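Local coordinates for protein MgGH51 (Meripilus giganteus, PDB 6ZPV) that probably releases terminal non-reducing alpha-L-arabinofuranosyl residues from arabinose-containing glycans, as a GH51 family alpha-L-arabinofuranosidase of a fungus, at residues V106-T111 and T166-D171; R140-N145 and V172-F177. All coordinates share one frame; numbering follows the deposited sequence.

In the fold
Going along the chain, strand 93-98 leads into the loop with 106-111, which crosses to strand 112-119 of a second antiparallel sheet. The chain returns to the first sheet through strand 127-136 and reaches 140-145 at one of its outermost strands. It crosses over again to strand 157-163, then comes back through 166-171 and 172-177, which follow one another directly. Contact 1 closes a loop of 54 residues, and contact 2 closes one of 26. Their segments alternate, so the two closures cross. Contact 1 joins two connections between the sheets; contact 2 spans a strand within one sheet. Their centres lie about 10 Å apart, with Val106 and Ala169 packing on Leu142 and Asn174.

Contact 1 (V106-T111 and T166-D171); sequences VDSTWT and TASAPD
Two connections between the five-stranded antiparallel sheets of a beta-sandwich meet here, with Val106 and Ser108 lying against Ser168 and Ala169. The contact is at the surface. Ala169 N donates to Val106 O at 3.0 Å. Val106 CB packs 4.0 Å from Ala169 CB. Ser168 OG accepts from Ser108 N at 2.9 Å, in a nearly straight bond (174°). This OG is anti to the carbonyl carbon of Ser168 (chi1 -61°), which brings it to the N-H. Asp107 to Trp110 form a type I beta turn, closed by Trp110 N on Asp107 O. Asp107 OD1 also accepts from Thr109 N at 2.8 Å, nearly along its C-O axis, which makes an Asx turn. Thr109 OG1 donates to Asp107 OD1 from above the carboxylate plane, at 2.7 Å. With an alanine in place of Asp107, Thr109 N and OG1 would probably lack this acceptor and the turn that holds Ser108 N would move more freely. Asp107 CB sits over one face of the Trp110 ring, toward its rim. One water links Val106 N to Asp171 O. Another bonds to Ser108 OG at 2.9 Å and accepts from Ser168 N at 3.1 Å.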
# COMPACT_ATOMS: atom_id res chain seq x y z
N VAL A 106 19.15 8.12 -9.00
CA VAL A 106 20.53 8.32 -8.53
C VAL A 106 20.68 9.75 -8.06
O VAL A 106 20.64 10.67 -8.91
CB VAL A 106 21.56 7.97 -9.61
CG1 VAL A 106 22.99 8.17 -9.11
CG2 VAL A 106 21.34 6.50 -10.07
N ASP A 107 20.75 9.94 -6.75
CA ASP A 107 20.75 11.28 -6.09
C ASP A 107 22.03 11.43 -5.27
O ASP A 107 22.32 10.58 -4.41
CB ASP A 107 19.48 11.38 -5.24
CG ASP A 107 19.28 12.76 -4.65
OD1 ASP A 107 20.18 13.29 -4.02
OD2 ASP A 107 18.17 13.27 -4.84
N SER A 108 22.76 12.50 -5.53
CA SER A 108 24.02 12.81 -4.85
C SER A 108 23.90 13.03 -3.36
O SER A 108 24.95 12.98 -2.67
CB SER A 108 24.68 14.09 -5.50
OG SER A 108 23.86 15.24 -5.20
N THR A 109 22.72 13.32 -2.85
CA THR A 109 22.55 13.52 -1.41
C THR A 109 22.29 12.19 -0.69
O THR A 109 22.16 12.23 0.55
CB THR A 109 21.43 14.53 -1.13
OG1 THR A 109 20.16 13.96 -1.38
CG2 THR A 109 21.61 15.84 -1.88
N TRP A 110 22.20 11.07 -1.41
CA TRP A 110 21.86 9.76 -0.84
C TRP A 110 23.08 8.85 -0.76
O TRP A 110 23.86 8.73 -1.73
CB TRP A 110 20.77 9.09 -1.66
CG TRP A 110 19.43 9.74 -1.62
CD1 TRP A 110 19.06 10.86 -0.94
CD2 TRP A 110 18.27 9.31 -2.31
NE1 TRP A 110 17.75 11.15 -1.13
CE2 TRP A 110 17.23 10.24 -2.01
CE3 TRP A 110 18.00 8.26 -3.16
CZ2 TRP A 110 15.93 10.11 -2.52
CZ3 TRP A 110 16.74 8.14 -3.69
CH2 TRP A 110 15.73 9.06 -3.39
N THR A 111 23.19 8.11 0.34
CA THR A 111 24.08 6.95 0.50
C THR A 111 23.24 5.72 0.21
O THR A 111 22.17 5.57 0.81
CB THR A 111 24.73 6.91 1.87
OG1 THR A 111 25.55 8.06 2.03
CG2 THR A 111 25.56 5.67 2.05
N THR A 166 28.77 10.26 -7.76
CA THR A 166 29.55 11.48 -8.07
C THR A 166 28.57 12.60 -8.49
O THR A 166 28.89 13.75 -8.24
CB THR A 166 30.73 11.12 -8.97
OG1 THR A 166 30.37 10.11 -9.88
CG2 THR A 166 31.95 10.59 -8.24
N ALA A 167 27.36 12.33 -9.00
CA ALA A 167 26.47 13.42 -9.45
C ALA A 167 25.00 13.01 -9.37
O ALA A 167 24.89 11.82 -9.78
CB ALA A 167 26.83 13.68 -10.89
N SER A 168 23.95 13.85 -9.04
CA SER A 168 22.67 13.21 -9.41
C SER A 168 22.60 12.96 -10.92
O SER A 168 23.11 13.74 -11.74
CB SER A 168 21.58 14.09 -8.97
OG SER A 168 21.61 14.27 -7.58
N ALA A 169 21.92 11.88 -11.32
CA ALA A 169 21.62 11.64 -12.74
C ALA A 169 20.54 12.57 -13.24
O ALA A 169 19.71 13.07 -12.46
CB ALA A 169 21.18 10.21 -12.93
N PRO A 170 20.51 12.80 -14.57
CA PRO A 170 19.50 13.72 -15.11
C PRO A 170 18.10 13.12 -15.17
O PRO A 170 17.12 13.88 -15.39
CB PRO A 170 20.01 14.02 -16.53
CG PRO A 170 20.86 12.77 -16.86
CD PRO A 170 21.52 12.38 -15.55
N ASP A 171 18.00 11.79 -15.12
CA ASP A 171 16.71 11.07 -15.22
C ASP A 171 16.88 9.75 -14.47
O ASP A 171 17.92 9.55 -13.84
CB ASP A 171 16.25 10.98 -16.68
CG ASP A 171 17.26 10.26 -17.53
OD1 ASP A 171 17.83 9.25 -17.05
OD2 ASP A 171 17.44 10.64 -18.69
O HOH W 1 18.02 9.72 -11.05
O HOH W 2 18.06 12.37 -10.21
O HOH W 3 24.06 16.66 -7.70

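Contact 2 (R140-N145 and V172-F177); sequences RVLAQN and VSNSFF. With NAG (2-acetamido-2-deoxy-beta-D-glucopyranose), chain E.
Strands 141-150 and 174-181 run parallel to each other in one sheet with strand 127-136 between them; the CA atoms of Gln144 and Phe177, like those of Leu142 and Asn174, are 8.9 Å apart. Strand 141-150 is the outermost on this side within the chain. The chain bends sharply at Leu142, and a classic beta bulge sets Leu142 and Ala143 across from the single residue Leu134. Side chains bridge the gap over the middle strand, mostly Phe177. With chi1 at 71°, its CG sits between the backbone N and the carbonyl carbon, which brings the ring against Val141, Ala143 and Gln144. Val141 crosses it at about a right angle, with CG2 4.0 Å from Phe177 CE2 and CG1 hardly farther. Gln144 CB lies 4.1 Å from Phe177 CZ. Ala143 O approaches the ring obliquely, 3.9 Å from Phe177 CE2. Arg93 adds a cation-pi contact to this ring. Nearer the corner, Leu142 CD1 packs 3.8 Å from Asn174 OD1. The amide is held by its other end, since Asn174 ND2 hydrogen-bonds to Ile104 O and Asp171 O. At the far end Asn145 ND2 is bonded covalently to C1 of an N-acetylglucosamine, 1.4 Å away. Asn145 ND2 also donates a hydrogen bond to Glu162 O, and the sugar is hydrogen-bonded to Glu162 N, so the root of this N-linked glycan is tied to strand 157-163 of the other sheet. Between the two segments the contact rests on van der Waals packing; the hydrogen bonds of Leu142, Ala143 and Asn145 to strand 127-136 supply the directional hold.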
# COMPACT_ATOMS: atom_id res chain seq x y z
N ARG A 140 27.77 5.03 -18.38
CA ARG A 140 28.76 5.86 -17.66
C ARG A 140 28.52 5.78 -16.16
O ARG A 140 27.38 5.87 -15.64
CB ARG A 140 28.78 7.34 -18.07
CG ARG A 140 29.35 7.65 -19.44
CD ARG A 140 30.92 7.60 -19.52
NE ARG A 140 31.26 7.96 -20.89
CZ ARG A 140 31.23 9.22 -21.37
NH1 ARG A 140 31.36 9.40 -22.67
NH2 ARG A 140 31.25 10.30 -20.59
N VAL A 141 29.58 5.49 -15.48
CA VAL A 141 29.55 5.23 -14.02
C VAL A 141 29.23 6.52 -13.27
O VAL A 141 29.92 7.50 -13.47
CB VAL A 141 30.86 4.58 -13.55
CG1 VAL A 141 30.91 4.41 -12.02
CG2 VAL A 141 31.08 3.24 -14.28
N LEU A 142 28.24 6.39 -12.39
CA LEU A 142 27.85 7.50 -11.50
C LEU A 142 28.30 7.30 -10.06
O LEU A 142 28.37 8.25 -9.29
CB LEU A 142 26.34 7.61 -11.51
CG LEU A 142 25.75 7.95 -12.86
CD1 LEU A 142 24.26 7.70 -12.74
CD2 LEU A 142 26.07 9.35 -13.30
N ALA A 143 28.54 6.06 -9.65
CA ALA A 143 29.01 5.74 -8.30
C ALA A 143 29.59 4.33 -8.37
O ALA A 143 29.06 3.48 -9.10
CB ALA A 143 27.90 5.72 -7.24
N GLN A 144 30.64 4.05 -7.60
CA GLN A 144 31.20 2.72 -7.54
C GLN A 144 31.91 2.50 -6.21
O GLN A 144 32.30 3.47 -5.49
CB GLN A 144 32.15 2.45 -8.71
CG GLN A 144 33.45 3.22 -8.73
CD GLN A 144 34.25 2.65 -9.90
OE1 GLN A 144 33.83 2.60 -11.03
NE2 GLN A 144 35.36 2.04 -9.60
N ASN A 145 32.13 1.24 -5.91
CA ASN A 145 32.91 0.82 -4.75
C ASN A 145 33.41 -0.59 -5.05
O ASN A 145 32.80 -1.29 -5.87
CB ASN A 145 32.07 0.87 -3.47
CG ASN A 145 32.84 0.94 -2.18
OD1 ASN A 145 34.06 0.66 -2.15
ND2 ASN A 145 32.11 1.24 -1.10
N VAL A 172 15.90 8.88 -14.54
CA VAL A 172 15.94 7.58 -13.83
C VAL A 172 16.43 6.44 -14.73
O VAL A 172 16.40 5.29 -14.26
CB VAL A 172 14.61 7.23 -13.16
CG1 VAL A 172 14.21 8.30 -12.16
CG2 VAL A 172 13.47 7.02 -14.16
N SER A 173 16.97 6.72 -15.92
CA SER A 173 17.41 5.65 -16.84
C SER A 173 18.83 5.21 -16.46
O SER A 173 19.77 5.45 -17.23
CB SER A 173 17.26 6.12 -18.27
OG SER A 173 15.88 6.31 -18.62
N ASN A 174 18.94 4.61 -15.29
CA ASN A 174 20.20 4.16 -14.68
C ASN A 174 20.02 2.70 -14.20
O ASN A 174 18.89 2.28 -13.95
CB ASN A 174 20.55 5.04 -13.48
CG ASN A 174 20.40 6.50 -13.81
OD1 ASN A 174 21.13 6.98 -14.71
ND2 ASN A 174 19.47 7.20 -13.16
N SER A 175 21.14 2.02 -14.03
CA SER A 175 21.18 0.62 -13.59
C SER A 175 22.24 0.40 -12.51
O SER A 175 23.26 1.11 -12.46
CB SER A 175 21.45 -0.29 -14.74
OG SER A 175 20.38 -0.33 -15.67
N PHE A 176 21.96 -0.58 -11.66
CA PHE A 176 22.97 -1.15 -10.78
C PHE A 176 23.89 -2.05 -11.61
O PHE A 176 23.42 -2.70 -12.56
CB PHE A 176 22.27 -1.97 -9.72
CG PHE A 176 23.17 -2.74 -8.79
CD1 PHE A 176 23.95 -2.07 -7.84
CD2 PHE A 176 23.22 -4.12 -8.81
CE1 PHE A 176 24.78 -2.73 -6.97
CE2 PHE A 176 24.03 -4.81 -7.88
CZ PHE A 176 24.82 -4.13 -7.00
N PHE A 177 25.17 -2.11 -11.27
CA PHE A 177 26.10 -3.00 -11.97
C PHE A 177 27.01 -3.72 -10.98
O PHE A 177 27.30 -3.22 -9.86
CB PHE A 177 26.95 -2.25 -13.01
CG PHE A 177 28.01 -1.32 -12.49
CD1 PHE A 177 29.24 -1.80 -12.08
CD2 PHE A 177 27.78 0.04 -12.44
CE1 PHE A 177 30.21 -0.90 -11.64
CE2 PHE A 177 28.76 0.92 -12.02
CZ PHE A 177 30.02 0.43 -11.62
C1 NAG E . 32.67 1.34 0.22
C2 NAG E . 32.71 2.80 0.68
C3 NAG E . 33.17 2.87 2.15
C4 NAG E . 32.32 1.94 3.01
C5 NAG E . 32.34 0.51 2.43
C6 NAG E . 31.51 -0.47 3.21
C7 NAG E . 33.10 4.34 -1.16
C8 NAG E . 34.18 4.97 -2.05
N2 NAG E . 33.57 3.58 -0.13
O3 NAG E . 33.01 4.21 2.57
O4 NAG E . 32.88 1.89 4.36
O5 NAG E . 31.87 0.60 1.08
O6 NAG E . 30.18 0.04 3.22
O7 NAG E . 31.90 4.47 -1.43